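Local coordinates for protein autolysin E (Staphylococcus aureus, PDB 4PI8) that probably hydrolyses glycosidic bonds in the NAG-NAM polymers of bacterial peptidoglycan, as a lysozyme-clan glucosaminidase, here a catalytic mutant with NAG-NAM bound, at residues Met17-Gly22 against Ala36-Ile41; Lys43-Ser48 against Met182-Glu187; Glu67-Gln72 against Lys213-Lys218; Lys210-Lys213 against Lys218-Asp221; Ile99-His104 against Asn129-Gly134. The protein carries 1 engineered substitution. All blocks are in the same frame, centred on the assembly; numbering follows the deposited sequence.

Interaction 1 of 5, residues Met17-Gly22 against Ala36-Ile41; sequences MQQGKG and ANNNEI
The side chain of Gln19 lies across that of Asn38, their amides stacked with planes only 16° apart and Gln19 CD 3.7 Å from Asn38 CG. Gln19 leaves its backbone with CG beside the N and then runs out nearly straight (chi2 170°), which carries its amide past CB of Asn38 to the first turn of helix 38-45. There Gln19 NE2 donates to the carbonyl Asn38 O at 3.0 Å. The bond is bent, 135° at the hydrogen, and the donor stands above the carbonyl plane instead of on a lone pair, a geometry consistent with the amides being stacked at the same time. Deeper in, Gln18 CB rests on the CG2 branch of Ile41 at 3.9 Å. The polar end of Gln18 turns elsewhere, to Gln193 and Gln25, so it ties helix 11-18 to the glycan pocket, of which Gln193 is part. The turn that receives Gln19 is itself fixed by a reciprocal pair: Glu40 N donates to Asn37 OD1 at 2.8 Å, and Asn37 N donates to Glu40 OE1 at 2.8 Å. Two polar groups at the start of helix 38-45 are thereby satisfied locally. The contact thus closes two helices joined by a beta-hairpin (strands 26-29 and 32-35), the first ending at Gln18 and the second opening with the capping box of Asn37 and Glu40.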
# COMPACT_ATOMS: atom_id res chain seq x y z
N MET A 17 -16.71 -1.41 -14.96
CA MET A 17 -16.21 -2.58 -14.22
C MET A 17 -16.03 -2.26 -12.72
O MET A 17 -16.43 -3.01 -11.91
CB MET A 17 -14.93 -3.08 -14.88
CG MET A 17 -15.17 -3.66 -16.26
SD MET A 17 -13.74 -3.94 -17.30
CE MET A 17 -13.10 -5.40 -16.58
N GLN A 18 -15.43 -1.08 -12.42
CA GLN A 18 -15.19 -0.67 -11.02
C GLN A 18 -16.51 -0.47 -10.26
O GLN A 18 -16.57 -0.65 -9.07
CB GLN A 18 -14.42 0.62 -10.97
CG GLN A 18 -13.00 0.57 -11.48
CD GLN A 18 -12.02 -0.31 -10.71
OE1 GLN A 18 -12.34 -0.77 -9.61
NE2 GLN A 18 -10.86 -0.47 -11.28
N GLN A 19 -17.56 -0.12 -11.03
CA GLN A 19 -18.90 0.08 -10.48
C GLN A 19 -19.73 -1.21 -10.49
O GLN A 19 -20.94 -1.22 -10.13
CB GLN A 19 -19.61 1.15 -11.32
CG GLN A 19 -18.99 2.51 -11.23
CD GLN A 19 -19.54 3.52 -12.25
OE1 GLN A 19 -20.17 3.14 -13.25
NE2 GLN A 19 -19.30 4.79 -12.00
N GLY A 20 -19.12 -2.33 -10.84
CA GLY A 20 -19.86 -3.58 -10.94
C GLY A 20 -20.40 -4.15 -9.66
O GLY A 20 -20.08 -3.74 -8.51
N LYS A 21 -21.23 -5.16 -9.80
CA LYS A 21 -21.98 -5.69 -8.66
C LYS A 21 -21.11 -6.23 -7.54
O LYS A 21 -20.26 -7.08 -7.74
CB LYS A 21 -22.97 -6.81 -9.09
CG LYS A 21 -23.81 -7.30 -7.93
CD LYS A 21 -24.79 -8.36 -8.42
CE LYS A 21 -25.64 -8.85 -7.29
NZ LYS A 21 -26.56 -7.76 -6.80
N GLY A 22 -21.39 -5.74 -6.33
CA GLY A 22 -20.72 -6.23 -5.15
C GLY A 22 -19.30 -5.77 -4.87
O GLY A 22 -18.71 -6.20 -3.87
N ALA A 36 -18.65 4.20 -1.35
CA ALA A 36 -18.57 5.28 -2.28
C ALA A 36 -19.65 5.08 -3.35
O ALA A 36 -19.92 3.95 -3.76
CB ALA A 36 -17.21 5.30 -2.94
N ASN A 37 -20.20 6.18 -3.84
CA ASN A 37 -21.16 6.04 -4.91
C ASN A 37 -20.49 5.98 -6.27
O ASN A 37 -19.28 6.19 -6.41
CB ASN A 37 -22.24 7.12 -4.81
CG ASN A 37 -21.72 8.48 -5.06
OD1 ASN A 37 -20.93 8.73 -5.96
ND2 ASN A 37 -22.23 9.45 -4.26
N ASN A 38 -21.27 5.68 -7.29
CA ASN A 38 -20.74 5.60 -8.63
C ASN A 38 -19.98 6.82 -9.12
O ASN A 38 -18.95 6.68 -9.74
CB ASN A 38 -21.86 5.23 -9.64
CG ASN A 38 -22.18 3.74 -9.63
OD1 ASN A 38 -23.07 3.31 -10.39
ND2 ASN A 38 -21.51 2.95 -8.81
N ASN A 39 -20.51 8.02 -8.88
CA ASN A 39 -19.81 9.24 -9.30
C ASN A 39 -18.46 9.41 -8.59
O ASN A 39 -17.49 9.86 -9.21
CB ASN A 39 -20.70 10.48 -9.03
CG ASN A 39 -21.76 10.66 -10.09
OD1 ASN A 39 -21.68 10.09 -11.17
ND2 ASN A 39 -22.77 11.48 -9.78
N GLU A 40 -18.46 9.09 -7.32
CA GLU A 40 -17.24 9.18 -6.48
C GLU A 40 -16.18 8.23 -6.98
O GLU A 40 -15.02 8.59 -7.09
CB GLU A 40 -17.57 8.92 -5.02
CG GLU A 40 -18.34 10.11 -4.41
CD GLU A 40 -18.95 9.79 -3.08
OE1 GLU A 40 -19.24 8.63 -2.75
OE2 GLU A 40 -19.17 10.78 -2.33
N ILE A 41 -16.61 7.02 -7.32
CA ILE A 41 -15.66 6.01 -7.87
C ILE A 41 -15.08 6.54 -9.15
O ILE A 41 -13.85 6.55 -9.37
CB ILE A 41 -16.36 4.70 -8.13
CG1 ILE A 41 -16.76 4.03 -6.85
CG2 ILE A 41 -15.45 3.78 -8.95
CD1 ILE A 41 -17.83 2.95 -7.02

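Interaction 2 of 5, residues Lys43-Ser48 against Met182-Glu187; sequences KAMTIS and MRWNPE
Met45 and Arg183 sandwich the indole of Trp184, and one of these two flanking groups comes from the residue next to Trp184 in sequence. Met45 CB sits almost exactly over the six-membered ring, 3.6 Å from its centroid and 10° off the normal, a close CH-pi contact. On the opposite face lies the guanidinium of Arg183, with NH1 3.4 Å above the ring plane and displaced toward the rim. Met45 has CG between its backbone N and carbonyl carbon (chi1 64°), which leaves SD oblique to the same ring face as CB, 4.8 Å from the six-membered centroid, in a Met-aromatic contact. Ala44 adds its methyl, CB approaching Trp184 CZ2 at 3.9 Å. No hydrogen bond joins segments 43-48 and 182-187 directly, but Met45 O is bonded to Tyr180 OH, earlier in helix 179-184. Bonds from Arg183 NH2 to Gln25 and from Arg183 NE to Asp197 O, among others, would hold the guanidinium against the indole. Trp184 thus plugs the junction where the last turns of helices 38-45 and 179-184 meet, with Gln18 of helix 11-18 touching both Met45 and Trp184, and Trp200 of helix 200-215 packing against Arg183.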
# COMPACT_ATOMS: atom_id res chain seq x y z
N LYS A 43 -14.82 9.62 -10.30
CA LYS A 43 -13.98 10.78 -10.09
C LYS A 43 -12.56 10.37 -9.57
O LYS A 43 -11.53 10.86 -10.03
CB LYS A 43 -14.66 11.74 -9.08
CG LYS A 43 -13.82 12.98 -8.80
CD LYS A 43 -14.42 13.92 -7.76
CE LYS A 43 -13.31 14.81 -7.23
NZ LYS A 43 -13.82 15.92 -6.38
N ALA A 44 -12.60 9.45 -8.63
CA ALA A 44 -11.39 8.98 -7.92
C ALA A 44 -10.40 8.30 -8.85
O ALA A 44 -9.19 8.47 -8.73
CB ALA A 44 -11.73 8.05 -6.78
N MET A 45 -10.91 7.59 -9.87
CA MET A 45 -10.06 6.87 -10.80
C MET A 45 -9.66 7.71 -12.01
O MET A 45 -8.83 7.30 -12.84
CB MET A 45 -10.66 5.48 -11.17
CG MET A 45 -11.95 5.61 -11.88
SD MET A 45 -12.77 4.03 -12.17
CE MET A 45 -11.76 3.43 -13.50
N THR A 46 -10.18 8.94 -12.13
CA THR A 46 -9.80 9.81 -13.23
C THR A 46 -8.33 10.20 -13.16
O THR A 46 -7.81 10.51 -12.09
CB THR A 46 -10.73 11.07 -13.27
OG1 THR A 46 -12.09 10.64 -13.39
CG2 THR A 46 -10.40 11.93 -14.41
N ILE A 47 -7.68 10.15 -14.29
CA ILE A 47 -6.26 10.43 -14.35
C ILE A 47 -6.10 11.93 -14.40
O ILE A 47 -6.64 12.57 -15.30
CB ILE A 47 -5.56 9.92 -15.63
CG1 ILE A 47 -5.78 8.42 -15.90
CG2 ILE A 47 -4.08 10.24 -15.56
CD1 ILE A 47 -5.10 7.49 -14.94
N SER A 48 -5.32 12.46 -13.47
CA SER A 48 -5.11 13.88 -13.40
C SER A 48 -3.63 14.14 -13.15
O SER A 48 -3.13 13.86 -12.05
CB SER A 48 -5.99 14.48 -12.31
OG SER A 48 -6.82 15.48 -12.87
N MET A 182 -1.69 -0.32 -8.55
CA MET A 182 -2.01 -1.18 -7.41
C MET A 182 -3.46 -1.00 -7.02
O MET A 182 -4.12 -1.98 -6.59
CB MET A 182 -1.08 -0.85 -6.23
CG MET A 182 0.35 -1.28 -6.46
SD MET A 182 1.47 -0.78 -5.13
CE MET A 182 0.99 -1.95 -3.85
N ARG A 183 -3.98 0.23 -7.09
CA ARG A 183 -5.31 0.52 -6.64
C ARG A 183 -6.41 0.18 -7.67
O ARG A 183 -7.50 -0.24 -7.30
CB ARG A 183 -5.43 1.98 -6.21
CG ARG A 183 -6.80 2.42 -5.78
CD ARG A 183 -7.37 1.62 -4.60
NE ARG A 183 -8.73 2.03 -4.24
CZ ARG A 183 -9.83 1.60 -4.84
NH1 ARG A 183 -9.76 0.81 -5.90
NH2 ARG A 183 -11.01 2.00 -4.38
N TRP A 184 -6.14 0.48 -8.95
CA TRP A 184 -7.18 0.46 -9.96
C TRP A 184 -6.89 -0.55 -11.08
O TRP A 184 -7.72 -0.69 -11.99
CB TRP A 184 -7.38 1.87 -10.56
CG TRP A 184 -7.78 2.92 -9.58
CD1 TRP A 184 -7.01 3.94 -9.13
CD2 TRP A 184 -9.06 3.07 -8.96
NE1 TRP A 184 -7.73 4.65 -8.22
CE2 TRP A 184 -8.99 4.17 -8.10
CE3 TRP A 184 -10.28 2.36 -9.02
CZ2 TRP A 184 -10.06 4.59 -7.33
CZ3 TRP A 184 -11.34 2.80 -8.28
CH2 TRP A 184 -11.21 3.91 -7.43
N ASN A 185 -5.79 -1.26 -11.02
CA ASN A 185 -5.42 -2.29 -12.00
C ASN A 185 -5.98 -2.06 -13.38
O ASN A 185 -6.78 -2.86 -13.88
CB ASN A 185 -5.79 -3.67 -11.46
CG ASN A 185 -5.03 -4.80 -12.14
OD1 ASN A 185 -4.09 -4.59 -12.90
ND2 ASN A 185 -5.41 -6.04 -11.76
N PRO A 186 -5.60 -1.00 -14.05
CA PRO A 186 -6.20 -0.67 -15.35
C PRO A 186 -5.98 -1.76 -16.39
O PRO A 186 -6.82 -1.83 -17.36
CB PRO A 186 -5.54 0.63 -15.75
CG PRO A 186 -4.40 0.81 -14.84
CD PRO A 186 -4.71 0.07 -13.59
N GLU A 187 -4.99 -2.60 -16.29
CA GLU A 187 -4.78 -3.71 -17.24
C GLU A 187 -5.90 -4.70 -17.10
O GLU A 187 -6.30 -5.34 -18.12
CB GLU A 187 -3.46 -4.37 -16.98
CG GLU A 187 -3.00 -5.39 -18.02
CD GLU A 187 -1.57 -5.88 -17.80
OE1 GLU A 187 -0.85 -5.51 -16.84
OE2 GLU A 187 -1.08 -6.63 -18.71

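Interaction 3 of 5, residues Glu67-Gln72 against Lys213-Lys218; sequences ESEVNQ and KQFGIK
Apolar and edge contacts centre on Phe215, which, with CG opposite its carbonyl carbon (chi1 -67°), sends its ring from helix 200-215 toward Glu69 and Gln72 of helix 67-74. The aliphatic part of Glu69 runs past the CD1-CE1 bond of the ring, in the direction opposite to the Phe215 side chain, Glu69 CG coming within 3.8 Å of Phe215 CE1. Its carboxylate stands nearly upright to the ring, the planes 84° apart, with Glu69 OE2 3.4 Å from Phe215 CD1. The amide of Gln72, in the conformer described and so less certain, meets the ring at its edge, Gln72 NE2 lying 3.6 Å from Phe215 CE1. Gln214 CG sits 3.8 Å above one face of the Phe215 ring, offset toward the rim.

Polar links across the contact are indirect. Water 1 donates to Gln72 O at 3.2 Å and accepts from Gln214 NE2 at 3.3 Å, both rather long bonds. Glu69 OE1 takes a hydrogen bond from Ser66 N just before the helix, which would limit the swing of the side chain.

The chemistry is that of a surface seam: one ring touched by the stems and ends of polar side chains and by Leu73 and Met65, no direct hydrogen bond between the segments, and a water bridging at its margin.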
# COMPACT_ATOMS: atom_id res chain seq x y z
N GLU A 67 20.01 4.51 6.77
CA GLU A 67 19.27 4.10 7.98
C GLU A 67 18.92 5.31 8.82
O GLU A 67 17.82 5.40 9.37
CB GLU A 67 20.04 2.99 8.75
CG GLU A 67 19.41 2.57 10.11
CD GLU A 67 20.12 1.39 10.76
OE1 GLU A 67 20.26 1.42 12.00
OE2 GLU A 67 20.53 0.44 10.05
N SER A 68 19.84 6.23 8.95
CA SER A 68 19.59 7.42 9.77
C SER A 68 18.46 8.27 9.18
O SER A 68 17.57 8.71 9.92
CB SER A 68 20.83 8.25 10.02
OG SER A 68 21.30 8.78 8.84
N GLU A 69 18.43 8.43 7.86
CA GLU A 69 17.36 9.17 7.21
C GLU A 69 16.02 8.47 7.36
O GLU A 69 14.97 9.12 7.64
CB GLU A 69 17.65 9.40 5.77
CG GLU A 69 18.80 10.39 5.57
CD GLU A 69 19.18 10.48 4.12
OE1 GLU A 69 19.54 9.52 3.46
OE2 GLU A 69 19.14 11.62 3.60
N VAL A 70 15.97 7.15 7.18
CA VAL A 70 14.70 6.42 7.34
C VAL A 70 14.24 6.52 8.80
O VAL A 70 13.04 6.73 9.05
CB VAL A 70 14.85 4.97 6.87
CG1 VAL A 70 13.54 4.24 7.07
CG2 VAL A 70 15.23 4.95 5.41
N ASN A 71 15.16 6.40 9.74
CA ASN A 71 14.77 6.56 11.16
C ASN A 71 14.28 7.95 11.46
O ASN A 71 13.36 8.09 12.30
CB ASN A 71 15.86 6.12 12.09
CG ASN A 71 15.87 4.60 12.26
OD1 ASN A 71 14.81 3.97 12.27
ND2 ASN A 71 17.02 4.02 12.43
N GLN A 72 14.78 8.97 10.78
CA GLN A 72 14.18 10.32 10.94
C GLN A 72 12.75 10.33 10.53
O GLN A 72 11.88 10.89 11.27
CB GLN A 72 14.80 11.31 9.98
CG GLN A 72 16.04 11.95 10.43
CD GLN A 72 16.49 13.00 9.45
OE1 GLN A 72 15.77 14.03 9.19
NE2 GLN A 72 17.66 12.75 8.86
N LYS A 213 10.55 15.64 -0.66
CA LYS A 213 10.96 17.05 -0.58
C LYS A 213 11.78 17.29 0.68
O LYS A 213 12.64 18.23 0.69
CB LYS A 213 9.77 17.96 -0.70
CG LYS A 213 9.14 17.92 -2.06
CD LYS A 213 7.89 18.75 -2.27
CE LYS A 213 7.35 18.54 -3.67
NZ LYS A 213 6.21 19.38 -4.04
N GLN A 214 11.62 16.51 1.72
CA GLN A 214 12.39 16.64 2.94
C GLN A 214 13.83 16.27 2.66
O GLN A 214 14.76 16.91 3.21
CB GLN A 214 11.83 15.77 4.07
CG GLN A 214 12.62 15.82 5.37
CD GLN A 214 11.97 15.17 6.52
OE1 GLN A 214 10.81 14.84 6.46
NE2 GLN A 214 12.68 15.03 7.58
N PHE A 215 14.11 15.24 1.85
CA PHE A 215 15.47 14.73 1.65
C PHE A 215 16.03 15.11 0.29
O PHE A 215 17.18 14.76 -0.02
CB PHE A 215 15.49 13.23 1.92
CG PHE A 215 15.23 12.90 3.36
CD1 PHE A 215 16.20 13.14 4.34
CD2 PHE A 215 14.00 12.50 3.78
CE1 PHE A 215 15.91 12.85 5.68
CE2 PHE A 215 13.71 12.23 5.11
CZ PHE A 215 14.70 12.39 6.06
N GLY A 216 15.26 15.75 -0.57
CA GLY A 216 15.75 16.15 -1.88
C GLY A 216 15.91 14.98 -2.82
O GLY A 216 16.87 14.90 -3.62
N ILE A 217 14.97 14.05 -2.76
CA ILE A 217 15.04 12.85 -3.60
C ILE A 217 14.46 13.12 -4.99
O ILE A 217 13.41 13.73 -5.16
CB ILE A 217 14.26 11.68 -2.92
CG1 ILE A 217 14.71 11.42 -1.47
CG2 ILE A 217 14.40 10.40 -3.73
CD1 ILE A 217 16.15 11.03 -1.28
N LYS A 218 15.13 12.59 -6.00
CA LYS A 218 14.63 12.69 -7.38
C LYS A 218 13.59 11.61 -7.69
O LYS A 218 13.83 10.45 -7.42
CB LYS A 218 15.81 12.55 -8.35
CG LYS A 218 15.52 13.19 -9.70
CD LYS A 218 16.29 12.59 -10.88
CE LYS A 218 15.84 13.23 -12.20
NZ LYS A 218 14.35 13.19 -12.35
O HOH W 1 11.07 13.81 10.13

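Interaction 4 of 5, residues Lys210-Lys213 against Lys218-Asp221; sequences KSYK and KKDD
The C-terminal end of helix 200-215, where the chain reverses and passes the last turns before moving off, brings Tyr212 against the backbone of Lys218 and Lys219. Gly216, with positive phi, ends the helix, and a probable hydrogen bond from Ile217 N to Tyr212 O accompanies the reversal. The returning chain then passes the phenol. Lys218 O lies at the ring edge, near its plane, 3.7 Å from Tyr212 CE2, while Lys219 CA comes to 3.9 Å of the same Tyr212 CE2 atom. Only the start of the Lys219 side chain takes part, Lys219 CG being 4.2 Å from Tyr212 CD2, and the ammonium end leads away.

Water 2 is the polar centre of the contact. Lying at the ring edge in the plane of the phenol, it accepts the hydroxyl proton of Tyr212 OH at 2.6 Å. Its own two protons go to Lys218 O at 3.0 Å and to Asp220 OD2, the latter at a distance so short that its exact value is doubtful. Asp220 has CG beside its backbone N (chi1 -79°), and its carboxylate end comes nearer Tyr212. Tyr212 OH is also bonded to Asn97 ND2, which links Asn97, just before helix 98-108, to the loop. Lys218 NZ bends back to Lys219 O in a weak bond of 3.4 Å.

One water thus links a phenol, a main-chain carbonyl and a carboxylate, and together with Asn97 it satisfies the phenolic hydroxyl of the buried Tyr212 without any direct hydrogen bond between the segments.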
# COMPACT_ATOMS: atom_id res chain seq x y z
N LYS A 210 5.99 14.45 0.67
CA LYS A 210 6.61 15.17 1.78
C LYS A 210 8.03 14.63 2.04
O LYS A 210 8.99 15.38 2.24
CB LYS A 210 5.72 15.08 3.01
CG LYS A 210 5.95 16.10 4.10
CD LYS A 210 4.88 15.93 5.18
CE LYS A 210 3.72 16.85 4.96
NZ LYS A 210 2.83 16.85 6.15
N SER A 211 8.19 13.30 2.05
CA SER A 211 9.49 12.72 2.35
C SER A 211 10.48 12.99 1.23
O SER A 211 11.68 13.24 1.48
CB SER A 211 9.33 11.23 2.58
OG SER A 211 8.51 10.97 3.66
N TYR A 212 10.04 12.95 -0.03
CA TYR A 212 10.91 13.27 -1.16
C TYR A 212 11.45 14.71 -0.99
O TYR A 212 12.63 14.95 -1.24
CB TYR A 212 10.21 13.15 -2.55
CG TYR A 212 10.32 11.79 -3.16
CD1 TYR A 212 9.84 10.67 -2.53
CD2 TYR A 212 10.93 11.62 -4.38
CE1 TYR A 212 10.03 9.41 -3.10
CE2 TYR A 212 11.10 10.36 -4.95
CZ TYR A 212 10.64 9.27 -4.27
OH TYR A 212 10.84 8.03 -4.84
N LYS A 213 10.55 15.64 -0.66
CA LYS A 213 10.96 17.05 -0.58
C LYS A 213 11.78 17.29 0.68
O LYS A 213 12.64 18.23 0.69
CB LYS A 213 9.77 17.96 -0.70
CG LYS A 213 9.14 17.92 -2.06
CD LYS A 213 7.89 18.75 -2.27
CE LYS A 213 7.35 18.54 -3.67
NZ LYS A 213 6.21 19.38 -4.04
N LYS A 218 15.13 12.59 -6.00
CA LYS A 218 14.63 12.69 -7.38
C LYS A 218 13.59 11.61 -7.69
O LYS A 218 13.83 10.45 -7.42
CB LYS A 218 15.81 12.55 -8.35
CG LYS A 218 15.52 13.19 -9.70
CD LYS A 218 16.29 12.59 -10.88
CE LYS A 218 15.84 13.23 -12.20
NZ LYS A 218 14.35 13.19 -12.35
N LYS A 219 12.53 12.00 -8.34
CA LYS A 219 11.45 11.09 -8.79
C LYS A 219 11.92 10.17 -9.90
O LYS A 219 12.69 10.62 -10.76
CB LYS A 219 10.28 11.91 -9.32
CG LYS A 219 9.52 12.66 -8.25
CD LYS A 219 8.25 13.30 -8.79
CE LYS A 219 8.55 14.58 -9.55
NZ LYS A 219 7.52 14.87 -10.60
N ASP A 220 11.45 8.92 -9.91
CA ASP A 220 11.71 7.95 -10.96
C ASP A 220 10.61 8.14 -12.00
O ASP A 220 9.91 9.16 -12.04
CB ASP A 220 11.71 6.50 -10.36
CG ASP A 220 13.05 6.13 -9.63
OD1 ASP A 220 14.13 6.09 -10.31
OD2 ASP A 220 13.03 5.85 -8.37
N ASP A 221 10.48 7.16 -12.88
CA ASP A 221 9.68 7.30 -14.06
C ASP A 221 8.21 7.47 -13.74
O ASP A 221 7.64 6.74 -12.89
CB ASP A 221 9.86 6.06 -14.98
CG ASP A 221 11.30 5.94 -15.52
OD1 ASP A 221 11.89 6.98 -15.92
OD2 ASP A 221 11.84 4.80 -15.52
O HOH W 2 12.31 7.85 -6.99

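Interaction 5 of 5, residues Ile99-His104 against Asn129-Gly134; sequences IYLVSH and NFFGIG. With AMU (N-acetyl-beta-muramic acid), chain B.
His104 and Phe131 bring the two backbones closest, their CA atoms 6.6 Å apart where helix 98-108 passes the irregular loop 129-134. The loop is braced from within by the Asn129 side chain: OD1 receives Ile133 N in an almost straight bond (3.2 Å, 178°) and ND2 donates to Ile133 O at 2.8 Å, with a weak additional bond from Phe131 N to OD1. Gly132 and Gly134 both have positive phi, and the curve they shape presents Gly134 N to the acetyl oxygen O7 of N-acetylmuramic acid at 2.7 Å.

Phe131 carries the contact. It directs a ring edge at the face of His104 in a T-shaped pair, planes at 86° and centroids 5.3 Å apart, while its CB also lies over the imidazole face. Further along the same ring, Phe131 CE1 meets Leu101 O near the ring plane at 3.4 Å and Leu101 CD1 at 3.5 Å. The imidazole of His104 extends toward the loop because chi1 of -173° swings CG to the side away from the backbone N, and its rotation is set by a 2.7 Å hydrogen bond between His104 ND1 and Tyr100 OH. The ring pair thus lies behind the loop whose Gly132, Ile133 and Gly134 line the glycan pocket, with Phe131 O bonded to Tyr194 OH.

Tyr194 and Trp200 also meet the imidazole, the latter edge-to-face, so this buried junction lies between the loop that precedes helix 138-143 and the cluster of helices 84-94, 98-108 and 200-215, while Phe166 of helix 156-172 packs on Ile133.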
# COMPACT_ATOMS: atom_id res chain seq x y z
N ILE A 99 10.84 4.77 0.64
CA ILE A 99 9.95 5.87 1.01
C ILE A 99 8.48 5.45 0.82
O ILE A 99 7.61 5.76 1.65
CB ILE A 99 10.31 7.17 0.35
CG1 ILE A 99 11.61 7.74 0.93
CG2 ILE A 99 9.18 8.18 0.44
CD1 ILE A 99 12.19 8.93 0.20
N TYR A 100 8.19 4.76 -0.29
CA TYR A 100 6.89 4.18 -0.49
C TYR A 100 6.59 3.23 0.63
O TYR A 100 5.49 3.28 1.22
CB TYR A 100 6.85 3.46 -1.86
CG TYR A 100 5.84 2.35 -1.85
CD1 TYR A 100 4.49 2.60 -1.70
CD2 TYR A 100 6.27 1.02 -1.84
CE1 TYR A 100 3.60 1.57 -1.56
CE2 TYR A 100 5.38 -0.03 -1.74
CZ TYR A 100 4.06 0.26 -1.52
OH TYR A 100 3.18 -0.80 -1.32
N LEU A 101 7.52 2.34 0.99
CA LEU A 101 7.24 1.31 1.97
C LEU A 101 6.89 1.92 3.33
O LEU A 101 5.90 1.52 3.99
CB LEU A 101 8.41 0.35 2.11
CG LEU A 101 8.14 -1.00 2.70
CD1 LEU A 101 7.14 -1.82 1.90
CD2 LEU A 101 9.48 -1.71 2.82
N VAL A 102 7.66 2.90 3.76
CA VAL A 102 7.42 3.61 5.00
C VAL A 102 6.07 4.27 4.92
O VAL A 102 5.28 4.24 5.87
CB VAL A 102 8.54 4.63 5.30
CG1 VAL A 102 8.09 5.62 6.37
CG2 VAL A 102 9.84 3.87 5.71
N SER A 103 5.82 5.03 3.82
CA SER A 103 4.57 5.76 3.69
C SER A 103 3.36 4.86 3.74
O SER A 103 2.34 5.18 4.38
CB SER A 103 4.58 6.65 2.42
OG SER A 103 5.69 7.56 2.42
N HIS A 104 3.40 3.75 3.04
CA HIS A 104 2.34 2.76 3.07
C HIS A 104 2.13 2.28 4.49
O HIS A 104 0.98 2.24 4.97
CB HIS A 104 2.67 1.65 2.08
CG HIS A 104 1.58 0.65 1.87
ND1 HIS A 104 1.64 -0.29 0.88
CD2 HIS A 104 0.44 0.43 2.57
CE1 HIS A 104 0.57 -1.03 0.94
NE2 HIS A 104 -0.18 -0.63 1.94
N ASN A 129 0.88 -6.97 11.20
CA ASN A 129 0.56 -6.72 9.76
C ASN A 129 0.55 -5.22 9.59
O ASN A 129 -0.26 -4.51 10.14
CB ASN A 129 -0.81 -7.31 9.51
CG ASN A 129 -1.20 -7.31 8.04
OD1 ASN A 129 -0.77 -6.49 7.23
ND2 ASN A 129 -1.98 -8.27 7.71
N PHE A 130 1.54 -4.72 8.80
CA PHE A 130 1.70 -3.30 8.65
C PHE A 130 1.31 -2.73 7.27
O PHE A 130 1.54 -1.56 7.01
CB PHE A 130 3.17 -2.90 8.95
CG PHE A 130 3.64 -3.17 10.35
CD1 PHE A 130 2.79 -3.16 11.43
CD2 PHE A 130 4.97 -3.44 10.55
CE1 PHE A 130 3.26 -3.44 12.72
CE2 PHE A 130 5.45 -3.63 11.83
CZ PHE A 130 4.60 -3.66 12.91
N PHE A 131 0.74 -3.60 6.43
CA PHE A 131 0.41 -3.18 5.06
C PHE A 131 -1.01 -3.53 4.64
O PHE A 131 -1.26 -3.62 3.41
CB PHE A 131 1.47 -3.63 4.05
CG PHE A 131 2.87 -3.22 4.42
CD1 PHE A 131 3.36 -2.00 4.03
CD2 PHE A 131 3.66 -4.06 5.16
CE1 PHE A 131 4.63 -1.57 4.34
CE2 PHE A 131 4.92 -3.67 5.52
CZ PHE A 131 5.41 -2.43 5.13
N GLY A 132 -1.88 -3.80 5.59
CA GLY A 132 -3.25 -4.13 5.22
C GLY A 132 -3.37 -5.35 4.38
O GLY A 132 -4.23 -5.36 3.44
N ILE A 133 -2.64 -6.43 4.61
CA ILE A 133 -2.58 -7.59 3.79
C ILE A 133 -3.50 -8.67 4.34
O ILE A 133 -3.28 -9.22 5.44
CB ILE A 133 -1.14 -8.12 3.61
CG1 ILE A 133 -0.26 -7.03 2.97
CG2 ILE A 133 -1.09 -9.38 2.80
CD1 ILE A 133 1.22 -7.25 3.10
N GLY A 134 -4.55 -9.01 3.57
CA GLY A 134 -5.44 -10.11 3.93
C GLY A 134 -6.29 -9.80 5.14
O GLY A 134 -6.44 -8.68 5.54
C1 AMU B . -8.22 -5.23 0.40
C2 AMU B . -7.41 -6.45 0.08
C3 AMU B . -7.81 -7.00 -1.30
C4 AMU B . -9.35 -7.22 -1.30
C5 AMU B . -10.04 -5.99 -0.79
C6 AMU B . -11.56 -6.18 -0.75
C7 AMU B . -4.99 -6.96 0.46
C8 AMU B . -3.59 -6.47 0.19
C9 AMU B . -6.10 -8.07 -2.62
C10 AMU B . -5.02 -9.04 -2.36
C11 AMU B . -6.72 -8.27 -4.00
O1 AMU B . -7.90 -4.73 1.69
O3 AMU B . -7.12 -8.20 -1.62
O4 AMU B . -9.67 -7.53 -2.67
O5 AMU B . -9.58 -5.66 0.49
O6 AMU B . -12.26 -4.97 -0.45
O7 AMU B . -5.20 -7.95 1.13
O10 AMU B . -3.84 -8.79 -2.75
O11 AMU B . -5.31 -10.16 -1.77
N2 AMU B . -5.95 -6.15 0.03

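Interactions 1 and 2 form one cluster, their centres 12 Å apart, sharing helix 38-45 and touching through Gln18 with Met45 and Trp184. Interactions 3 and 4 form a second, 10 Å apart at the end of helix 200-215. Interaction 5, about 5 Å from the centre of the chain, touches interactions 2, 3 and 4 but stays some 16 Å from interaction 1 at the nearest atoms. In sequence, interaction 1 closes first; interactions 2 and 3 cross each other, both enclosing interaction 5, and interaction 4 closes last, overlapping the end of interaction 3. Long-range closures thus join the N-terminal helices to the lysozyme-clan core; the glycan touches interaction 5 and lies about 6 Å from the Gln18 side chain of interaction 1.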